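Local coordinates for laccase (Uncultured bacterium, PDB 4F7K), which probably oxidises phenolic and related substrates with dioxygen, which is reduced to water, as a laccase of the multicopper oxidase family, at residues V59-L64 and Y89-P94; P198-G203 and E221-I226; A13-E18 and G165-A170. All blocks are in the same frame, centred on the assembly; numbering follows the deposited sequence.

Interaction 1: residues V59-L64 and Y89-P94; sequences VHWHGL and YSFRAP
Trp61, Tyr89 and Phe91 form an aromatic cluster in the core of the N-terminal cupredoxin-type beta sandwich, where strand 59-62 and residues 89-92 of strand 86-92 meet through side chains and one backbone-to-side-chain hydrogen bond. Their axes come no nearer than 10.4 Å, too far for backbone pairing, though they run in nearly the same direction. Tyr89 presents the face of its phenol to the edge of the indole: Trp61 NE1 lies 3.3 Å from Tyr89 CD1, and Trp61 CZ2 sits over the rim of the phenol, 3.4 Å from Tyr89 CG. The planes stand at 70°, a T-shaped pair. Beyond the ring, Tyr89 OH accepts a straight hydrogen bond (179°) from the backbone, Val59 N being 3.1 Å away, and it also bonds Gln78 OE1, which fixes the phenol at its tip. A phenylalanine in place of Tyr89 lacks this hydroxyl and would probably leave the buried amide of Val59 and Gln78 OE1 without their shared partner. On the broad side of the indole, Phe91 CE2 stands 3.8 Å above the centre of the Trp61 ring, the phenyl plane oblique to the indole; CG of Phe91 lies between the backbone N and carbonyl carbon (chi1 52°), which swings the ring to this face. Val59 CG1 lies over the opposite face of Trp61, near its rim. Leu64 crosses Phe91 at about a right angle, with Leu64 CG 4.1 Å from Phe91 CE1. His60 and His62, on either side of Trp61 in sequence, match the His-X-His motif that in multicopper oxidases supplies ligands to the trinuclear copper cluster, and probably do so here. Around the aromatic cluster, Ile47 and Phe49 of strand 44-51, Leu119 of strand 116-122 and Phe99 and Tyr101 of strand 97-103 add to the packing between the two sheets.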
loop_
_atom_site.group_PDB
_atom_site.type_symbol
_atom_site.label_atom_id
_atom_site.label_comp_id
_atom_site.label_asym_id
_atom_site.label_seq_id
_atom_site.Cartn_x
_atom_site.Cartn_y
_atom_site.Cartn_z
ATOM N N VAL A 59 -7.230 0.589 -13.246
ATOM C CA VAL A 59 -6.935 0.209 -11.870
ATOM C C VAL A 59 -5.643 -0.624 -11.755
ATOM O O VAL A 59 -5.467 -1.599 -12.488
ATOM C CB VAL A 59 -8.102 -0.544 -11.217
ATOM C CG1 VAL A 59 -7.768 -0.865 -9.747
ATOM C CG2 VAL A 59 -9.416 0.307 -11.269
ATOM N N HIS A 60 -4.731 -0.196 -10.868
ATOM C CA HIS A 60 -3.512 -0.946 -10.571
ATOM C C HIS A 60 -3.710 -1.742 -9.277
ATOM O O HIS A 60 -4.225 -1.228 -8.301
ATOM C CB HIS A 60 -2.285 -0.028 -10.487
ATOM C CG HIS A 60 -1.023 -0.741 -10.124
ATOM N ND1 HIS A 60 -0.580 -1.857 -10.806
ATOM C CD2 HIS A 60 -0.100 -0.499 -9.160
ATOM C CE1 HIS A 60 0.549 -2.288 -10.266
ATOM N NE2 HIS A 60 0.870 -1.476 -9.275
ATOM N N TRP A 61 -3.337 -3.010 -9.298
ATOM C CA TRP A 61 -3.418 -3.875 -8.137
ATOM C C TRP A 61 -2.002 -3.872 -7.564
ATOM O O TRP A 61 -1.119 -4.564 -8.062
ATOM C CB TRP A 61 -3.954 -5.279 -8.531
ATOM C CG TRP A 61 -5.052 -5.129 -9.517
ATOM C CD1 TRP A 61 -4.929 -5.077 -10.875
ATOM C CD2 TRP A 61 -6.441 -4.870 -9.228
ATOM N NE1 TRP A 61 -6.158 -4.854 -11.457
ATOM C CE2 TRP A 61 -7.101 -4.710 -10.469
ATOM C CE3 TRP A 61 -7.192 -4.804 -8.043
ATOM C CZ2 TRP A 61 -8.477 -4.446 -10.562
ATOM C CZ3 TRP A 61 -8.571 -4.568 -8.132
ATOM C CH2 TRP A 61 -9.194 -4.381 -9.386
ATOM N N HIS A 62 -1.820 -3.087 -6.507
ATOM C CA HIS A 62 -0.504 -2.695 -5.990
ATOM C C HIS A 62 0.197 -3.801 -5.187
ATOM O O HIS A 62 -0.239 -4.145 -4.096
ATOM C CB HIS A 62 -0.650 -1.401 -5.147
ATOM C CG HIS A 62 0.658 -0.714 -4.892
ATOM N ND1 HIS A 62 0.949 0.528 -5.394
ATOM C CD2 HIS A 62 1.772 -1.122 -4.229
ATOM C CE1 HIS A 62 2.181 0.872 -5.047
ATOM N NE2 HIS A 62 2.694 -0.104 -4.320
ATOM N N GLY A 63 1.255 -4.385 -5.745
ATOM C CA GLY A 63 1.933 -5.570 -5.149
ATOM C C GLY A 63 1.525 -6.950 -5.661
ATOM O O GLY A 63 2.074 -7.995 -5.247
ATOM N N LEU A 64 0.567 -6.987 -6.567
ATOM C CA LEU A 64 0.110 -8.270 -7.080
ATOM C C LEU A 64 1.116 -8.753 -8.122
ATOM O O LEU A 64 1.368 -8.073 -9.108
ATOM C CB LEU A 64 -1.309 -8.157 -7.661
ATOM C CG LEU A 64 -2.548 -8.315 -6.752
ATOM C CD1 LEU A 64 -2.561 -9.669 -6.033
ATOM C CD2 LEU A 64 -2.714 -7.196 -5.727
ATOM N N TYR A 89 -11.222 -7.181 -14.999
ATOM C CA TYR A 89 -9.949 -7.622 -14.390
ATOM C C TYR A 89 -10.090 -9.007 -13.809
ATOM O O TYR A 89 -10.908 -9.248 -12.915
ATOM C CB TYR A 89 -9.453 -6.670 -13.302
ATOM C CG TYR A 89 -9.010 -5.332 -13.834
ATOM C CD1 TYR A 89 -7.723 -5.169 -14.375
ATOM C CD2 TYR A 89 -9.880 -4.215 -13.804
ATOM C CE1 TYR A 89 -7.291 -3.924 -14.871
ATOM C CE2 TYR A 89 -9.455 -2.963 -14.313
ATOM C CZ TYR A 89 -8.162 -2.838 -14.837
ATOM O OH TYR A 89 -7.735 -1.630 -15.315
ATOM N N SER A 90 -9.283 -9.922 -14.295
ATOM C CA SER A 90 -9.361 -11.276 -13.802
ATOM C C SER A 90 -7.979 -11.906 -13.623
ATOM O O SER A 90 -7.266 -12.137 -14.593
ATOM C CB SER A 90 -10.249 -12.108 -14.720
ATOM O OG SER A 90 -9.982 -13.471 -14.505
ATOM N N PHE A 91 -7.613 -12.182 -12.376
ATOM C CA PHE A 91 -6.308 -12.756 -12.069
ATOM C C PHE A 91 -6.363 -13.625 -10.819
ATOM O O PHE A 91 -7.186 -13.399 -9.911
ATOM C CB PHE A 91 -5.290 -11.629 -11.854
ATOM C CG PHE A 91 -5.747 -10.607 -10.857
ATOM C CD1 PHE A 91 -5.432 -10.743 -9.516
ATOM C CD2 PHE A 91 -6.511 -9.512 -11.261
ATOM C CE1 PHE A 91 -5.867 -9.814 -8.599
ATOM C CE2 PHE A 91 -6.946 -8.575 -10.348
ATOM C CZ PHE A 91 -6.628 -8.718 -9.023
ATOM N N ARG A 92 -5.476 -14.618 -10.789
ATOM C CA ARG A 92 -5.242 -15.446 -9.604
ATOM C C ARG A 92 -4.269 -14.692 -8.699
ATOM O O ARG A 92 -3.283 -14.132 -9.182
ATOM C CB ARG A 92 -4.686 -16.824 -9.995
ATOM C CG ARG A 92 -5.747 -17.766 -10.601
ATOM C CD ARG A 92 -5.292 -19.253 -10.675
ATOM N NE ARG A 92 -6.249 -20.116 -11.391
ATOM C CZ ARG A 92 -7.308 -20.695 -10.828
ATOM N NH1 ARG A 92 -7.556 -20.520 -9.534
ATOM N NH2 ARG A 92 -8.121 -21.463 -11.561
ATOM N N ALA A 93 -4.558 -14.629 -7.403
ATOM C CA ALA A 93 -3.631 -14.006 -6.460
ATOM C C ALA A 93 -2.771 -15.095 -5.834
ATOM O O ALA A 93 -3.292 -15.993 -5.174
ATOM C CB ALA A 93 -4.378 -13.196 -5.396
ATOM N N PRO A 94 -1.452 -15.056 -6.075
ATOM C CA PRO A 94 -0.619 -16.186 -5.666
ATOM C C PRO A 94 0.002 -16.005 -4.270
ATOM O O PRO A 94 0.535 -16.965 -3.708
ATOM C CB PRO A 94 0.475 -16.199 -6.746
ATOM C CG PRO A 94 0.662 -14.705 -7.035
ATOM C CD PRO A 94 -0.687 -14.064 -6.864
#

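Interaction 2: residues P198-G203 and E221-I226; sequences PVELEG and EFSGLI
Glu200 reaches across to the turn at Gly224 with a side chain that sets out the other way. Its CB points away from residues 221-226; CG stands beside the backbone N, anti to the carbonyl carbon, and a bend at chi2 folds the chain back so that CD brings the carboxylate over the turn. At the tip, OE1 lies near Ser223 CA, while OE2 does the polar work. Glu200 OE2 takes the hydrogen of Gly224 N at 3.2 Å through its syn lone pair, in a moderately bent bond (146°). The same oxygen accepts from a water, water 1 O to Glu200 OE2 being 2.9 Å, and that water also donates to Leu225 O at 2.6 Å. Leu225 O is thus gripped twice, since Val199 N donates to Leu225 O at 2.9 Å along a nearly straight line (165°). The turn itself is type II from Phe222 to Leu225, closed by Leu225 N to Phe222 O at 3.0 Å; Gly224 holds its third position, where the positive phi suits a residue without a side chain. Farther along the strand, the buried Leu201 crosses the partly exposed Phe222 at about a right angle. Leu201 CD2 stands 4.1 Å from the centroid of the Phe222 ring, only 6° off its normal, a CH-pi contact over the face, and Leu201 CB approaches Phe222 CE1 at 3.7 Å. Both side chains also touch Ile235 of strand 232-239, in the facing sheet. Past the turn, Pro198 and Ile226 form an antiparallel non-hydrogen-bonded pair, their CA atoms 4.1 Å apart. A short strand, 226-227, is thereby added beside 197-202 at the margin of a four-stranded antiparallel sheet, an edge arrangement belonging to the second cupredoxin-type beta sandwich.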
loop_
_atom_site.group_PDB
_atom_site.type_symbol
_atom_site.label_atom_id
_atom_site.label_comp_id
_atom_site.label_asym_id
_atom_site.label_seq_id
_atom_site.Cartn_x
_atom_site.Cartn_y
_atom_site.Cartn_z
ATOM N N PRO A 198 5.998 7.951 10.035
ATOM C CA PRO A 198 6.373 7.086 11.150
ATOM C C PRO A 198 5.102 6.758 11.888
ATOM O O PRO A 198 4.236 7.637 12.045
ATOM C CB PRO A 198 7.251 7.967 12.047
ATOM C CG PRO A 198 7.211 9.364 11.482
ATOM C CD PRO A 198 6.254 9.380 10.296
ATOM N N VAL A 199 4.943 5.508 12.302
ATOM C CA VAL A 199 3.737 5.127 13.013
ATOM C C VAL A 199 4.083 4.414 14.309
ATOM O O VAL A 199 4.628 3.308 14.282
ATOM C CB VAL A 199 2.818 4.211 12.193
ATOM C CG1 VAL A 199 1.513 3.981 12.957
ATOM C CG2 VAL A 199 2.537 4.822 10.793
ATOM N N GLU A 200 3.731 5.042 15.425
ATOM C CA GLU A 200 3.863 4.414 16.747
ATOM C C GLU A 200 2.538 3.796 17.185
ATOM O O GLU A 200 1.482 4.455 17.154
ATOM C CB GLU A 200 4.326 5.424 17.780
ATOM C CG GLU A 200 5.773 5.813 17.646
ATOM C CD GLU A 200 6.746 4.618 17.729
ATOM O OE1 GLU A 200 6.473 3.644 18.475
ATOM O OE2 GLU A 200 7.800 4.661 17.044
ATOM N N LEU A 201 2.583 2.523 17.557
ATOM C CA LEU A 201 1.404 1.869 18.120
ATOM C C LEU A 201 1.342 2.057 19.600
ATOM O O LEU A 201 2.340 1.892 20.274
ATOM C CB LEU A 201 1.405 0.388 17.824
ATOM C CG LEU A 201 0.579 -0.028 16.628
ATOM C CD1 LEU A 201 1.050 0.651 15.405
ATOM C CD2 LEU A 201 0.741 -1.507 16.490
ATOM N N GLU A 202 0.167 2.390 20.122
ATOM C CA GLU A 202 -0.030 2.430 21.582
ATOM C C GLU A 202 -1.152 1.513 22.035
ATOM O O GLU A 202 -2.079 1.254 21.273
ATOM C CB GLU A 202 -0.275 3.857 22.050
ATOM C CG GLU A 202 0.956 4.737 21.848
ATOM C CD GLU A 202 0.771 6.138 22.342
ATOM O OE1 GLU A 202 -0.292 6.453 22.925
ATOM O OE2 GLU A 202 1.707 6.932 22.142
ATOM N N GLY A 203 -1.029 0.989 23.263
ATOM C CA GLY A 203 -2.062 0.135 23.875
ATOM C C GLY A 203 -2.043 -1.322 23.461
ATOM O O GLY A 203 -2.928 -2.082 23.826
ATOM N N GLU A 221 9.989 -6.148 16.573
ATOM C CA GLU A 221 9.399 -5.037 17.321
ATOM C C GLU A 221 8.858 -4.009 16.330
ATOM O O GLU A 221 9.392 -3.848 15.224
ATOM C CB GLU A 221 10.426 -4.392 18.267
ATOM C CG GLU A 221 11.271 -5.374 19.103
ATOM C CD GLU A 221 10.445 -6.447 19.832
ATOM O OE1 GLU A 221 9.296 -6.161 20.264
ATOM O OE2 GLU A 221 10.964 -7.588 19.980
ATOM N N PHE A 222 7.778 -3.333 16.708
ATOM C CA PHE A 222 7.155 -2.380 15.790
ATOM C C PHE A 222 7.595 -0.943 16.103
ATOM O O PHE A 222 7.329 -0.026 15.343
ATOM C CB PHE A 222 5.637 -2.548 15.713
ATOM C CG PHE A 222 4.941 -2.598 17.047
ATOM C CD1 PHE A 222 4.954 -1.498 17.909
ATOM C CD2 PHE A 222 4.229 -3.731 17.420
ATOM C CE1 PHE A 222 4.283 -1.533 19.129
ATOM C CE2 PHE A 222 3.546 -3.780 18.631
ATOM C CZ PHE A 222 3.579 -2.676 19.491
ATOM N N SER A 223 8.292 -0.773 17.220
ATOM C CA SER A 223 8.929 0.490 17.559
ATOM C C SER A 223 9.810 1.018 16.418
ATOM O O SER A 223 10.508 0.253 15.751
ATOM C CB SER A 223 9.769 0.318 18.823
ATOM O OG SER A 223 10.336 1.555 19.193
ATOM N N GLY A 224 9.765 2.335 16.201
ATOM C CA GLY A 224 10.450 2.963 15.078
ATOM C C GLY A 224 9.863 2.680 13.695
ATOM O O GLY A 224 10.444 3.091 12.708
ATOM N N LEU A 225 8.713 1.999 13.608
ATOM C CA LEU A 225 8.089 1.700 12.295
ATOM C C LEU A 225 7.878 2.944 11.432
ATOM O O LEU A 225 7.298 3.934 11.891
ATOM C CB LEU A 225 6.746 0.969 12.434
ATOM C CG LEU A 225 6.015 0.546 11.144
ATOM C CD1 LEU A 225 6.749 -0.555 10.368
ATOM C CD2 LEU A 225 4.599 0.074 11.514
ATOM N N ILE A 226 8.351 2.880 10.187
ATOM C CA ILE A 226 8.079 3.926 9.214
ATOM C C ILE A 226 7.455 3.348 7.962
ATOM O O ILE A 226 7.941 2.343 7.446
ATOM C CB ILE A 226 9.368 4.667 8.788
ATOM C CG1 ILE A 226 10.011 5.368 9.983
ATOM C CG2 ILE A 226 9.049 5.670 7.697
ATOM C CD1 ILE A 226 11.537 5.538 9.855
HETATM O O HOH W 1 7.959 5.094 14.155
#

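Interaction 3: residues A13-E18 and G165-A170; sequences AQILPE and GNFARA
Arg169 reaches from its strand to two successive backbone carbonyls of the loop 13-18, and a single nitrogen serves both. Arg169 NH1 lies 2.7 Å from Ile15 O and 3.2 Å from Gln14 O, but the angles at hydrogen, 129° and 131°, make both bonds weak despite the short first distance. Gln14 O sits at the edge of the guanidinium, near its plane, whereas Ile15 O approaches obliquely. A bend at chi3 (91°) brings NH1 up to these oxygens, and it also leaves Arg169 CD 3.3 Å from Ile15 O. The loop is braced from within as well: Gln14 NE2 donates to Leu16 O at 3.0 Å, approaching well out of the plane of that carbonyl, and the same NE2 also bonds the carbonyl of Glu20.

Farther out, Phe167 brings the rim of its ring to the loop. Ile15 O lies near the ring plane, 3.6 Å from Phe167 CE2, and the branch methyl Ile15 CG2 touches Phe167 CE2 at 3.7 Å. Pro17 CD, 4.3 Å from Phe167 CZ, and the backbone of Leu16 meet the ring obliquely. Ile15 and Arg169 both pack on Trp140 of strand 131-140, and Ile15 also reaches Thr23 and Met25 of strand 23-28. The loop linking strands 4-13 and 23-28 therefore rests against 167-173, an edge strand of a six-stranded sheet: a partly solvent-accessible interface between consecutive cupredoxin-type domains of a multicopper oxidase, made from arginine-to-carbonyl bonds and apolar contacts round Phe167, without beta pairing.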
loop_
_atom_site.group_PDB
_atom_site.type_symbol
_atom_site.label_atom_id
_atom_site.label_comp_id
_atom_site.label_asym_id
_atom_site.label_seq_id
_atom_site.Cartn_x
_atom_site.Cartn_y
_atom_site.Cartn_z
ATOM N N ALA A 13 -17.272 11.419 1.561
ATOM C CA ALA A 13 -16.626 10.712 2.655
ATOM C C ALA A 13 -16.608 11.582 3.870
ATOM O O ALA A 13 -16.349 12.777 3.761
ATOM C CB ALA A 13 -15.204 10.352 2.268
ATOM N N GLN A 14 -16.835 10.980 5.030
ATOM C CA GLN A 14 -16.699 11.720 6.268
ATOM C C GLN A 14 -15.251 11.661 6.739
ATOM O O GLN A 14 -14.852 10.722 7.426
ATOM C CB GLN A 14 -17.671 11.220 7.351
ATOM C CG GLN A 14 -17.780 12.148 8.595
ATOM C CD GLN A 14 -18.340 13.558 8.287
ATOM O OE1 GLN A 14 -19.276 13.696 7.544
ATOM N NE2 GLN A 14 -17.749 14.587 8.875
ATOM N N ILE A 15 -14.476 12.673 6.370
ATOM C CA ILE A 15 -13.070 12.749 6.728
ATOM C C ILE A 15 -12.856 13.546 8.014
ATOM O O ILE A 15 -12.242 13.028 8.965
ATOM C CB ILE A 15 -12.250 13.313 5.568
ATOM C CG1 ILE A 15 -12.417 12.373 4.377
ATOM C CG2 ILE A 15 -10.793 13.444 5.997
ATOM C CD1 ILE A 15 -12.047 12.930 3.063
ATOM N N LEU A 16 -13.364 14.784 8.040
ATOM C CA LEU A 16 -13.395 15.630 9.224
ATOM C C LEU A 16 -14.257 14.945 10.293
ATOM O O LEU A 16 -15.041 14.068 9.969
ATOM C CB LEU A 16 -13.983 17.026 8.883
ATOM C CG LEU A 16 -13.224 17.991 7.938
ATOM C CD1 LEU A 16 -14.084 19.211 7.519
ATOM C CD2 LEU A 16 -11.907 18.487 8.531
ATOM N N PRO A 17 -14.102 15.325 11.572
ATOM C CA PRO A 17 -14.847 14.737 12.663
ATOM C C PRO A 17 -16.357 14.832 12.493
ATOM O O PRO A 17 -16.858 15.673 11.732
ATOM C CB PRO A 17 -14.449 15.616 13.845
ATOM C CG PRO A 17 -13.053 16.001 13.550
ATOM C CD PRO A 17 -13.049 16.229 12.068
ATOM N N GLU A 18 -17.077 13.987 13.233
ATOM C CA GLU A 18 -18.525 14.002 13.218
ATOM C C GLU A 18 -19.068 15.361 13.614
ATOM O O GLU A 18 -18.531 16.035 14.511
ATOM C CB GLU A 18 -19.105 12.911 14.116
ATOM C CD GLU A 18 -19.652 11.539 12.043
ATOM O OE1 GLU A 18 -20.484 11.408 11.121
ATOM O OE2 GLU A 18 -18.439 11.273 11.896
ATOM N N GLY A 165 2.001 19.633 6.246
ATOM C CA GLY A 165 1.018 18.581 6.421
ATOM C C GLY A 165 0.204 18.760 7.672
ATOM O O GLY A 165 0.753 18.780 8.794
ATOM N N ASN A 166 -1.111 18.861 7.477
ATOM C CA ASN A 166 -1.976 19.224 8.574
ATOM C C ASN A 166 -3.015 18.208 9.089
ATOM O O ASN A 166 -3.119 18.017 10.299
ATOM C CB ASN A 166 -2.618 20.603 8.352
ATOM C CG ASN A 166 -2.891 21.287 9.654
ATOM O OD1 ASN A 166 -2.685 20.687 10.708
ATOM N ND2 ASN A 166 -3.326 22.547 9.615
ATOM N N PHE A 167 -3.820 17.628 8.205
ATOM C CA PHE A 167 -4.841 16.700 8.660
ATOM C C PHE A 167 -4.513 15.306 8.142
ATOM O O PHE A 167 -4.543 15.065 6.954
ATOM C CB PHE A 167 -6.251 17.154 8.239
ATOM C CG PHE A 167 -7.344 16.449 8.986
ATOM C CD1 PHE A 167 -7.588 16.747 10.328
ATOM C CD2 PHE A 167 -8.093 15.440 8.371
ATOM C CE1 PHE A 167 -8.576 16.065 11.038
ATOM C CE2 PHE A 167 -9.081 14.748 9.061
ATOM C CZ PHE A 167 -9.323 15.045 10.395
ATOM N N ALA A 168 -4.128 14.417 9.045
ATOM C CA ALA A 168 -3.738 13.053 8.699
ATOM C C ALA A 168 -4.628 12.160 9.538
ATOM O O ALA A 168 -4.924 12.514 10.654
ATOM C CB ALA A 168 -2.277 12.842 9.017
ATOM N N ARG A 169 -5.123 11.063 8.970
ATOM C CA ARG A 169 -5.952 10.128 9.703
ATOM C C ARG A 169 -5.636 8.712 9.341
ATOM O O ARG A 169 -5.315 8.431 8.187
ATOM C CB ARG A 169 -7.437 10.314 9.390
ATOM C CG ARG A 169 -8.171 11.178 10.359
ATOM C CD ARG A 169 -9.620 11.231 9.962
ATOM N NE ARG A 169 -10.331 10.182 10.637
ATOM C CZ ARG A 169 -11.566 9.792 10.362
ATOM N NH1 ARG A 169 -12.289 10.382 9.387
ATOM N NH2 ARG A 169 -12.073 8.789 11.077
ATOM N N ALA A 170 -5.772 7.848 10.338
ATOM C CA ALA A 170 -5.769 6.411 10.189
ATOM C C ALA A 170 -7.226 5.939 10.160
ATOM O O ALA A 170 -7.913 6.017 11.141
ATOM C CB ALA A 170 -5.032 5.769 11.386
#

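From the N terminus, residues 13-18 come first, and their partner 165-170 arrives only after 146 intervening residues, so interaction 3 closes the longest loop and joins the first cupredoxin-type domain to the second. Interaction 1 lies wholly within that span: 59-64 and 89-94 close a loop of 24 residues and tie the two sheets of the first domain together. Interaction 2 begins once interaction 3 is complete, its loop of 17 residues joining 198-203 to 221-226 inside the second domain. No two loops cross. Interactions 2 and 3 are about 7 Å apart at their nearest atoms; interaction 1 lies on the other side of the chain's centre from both.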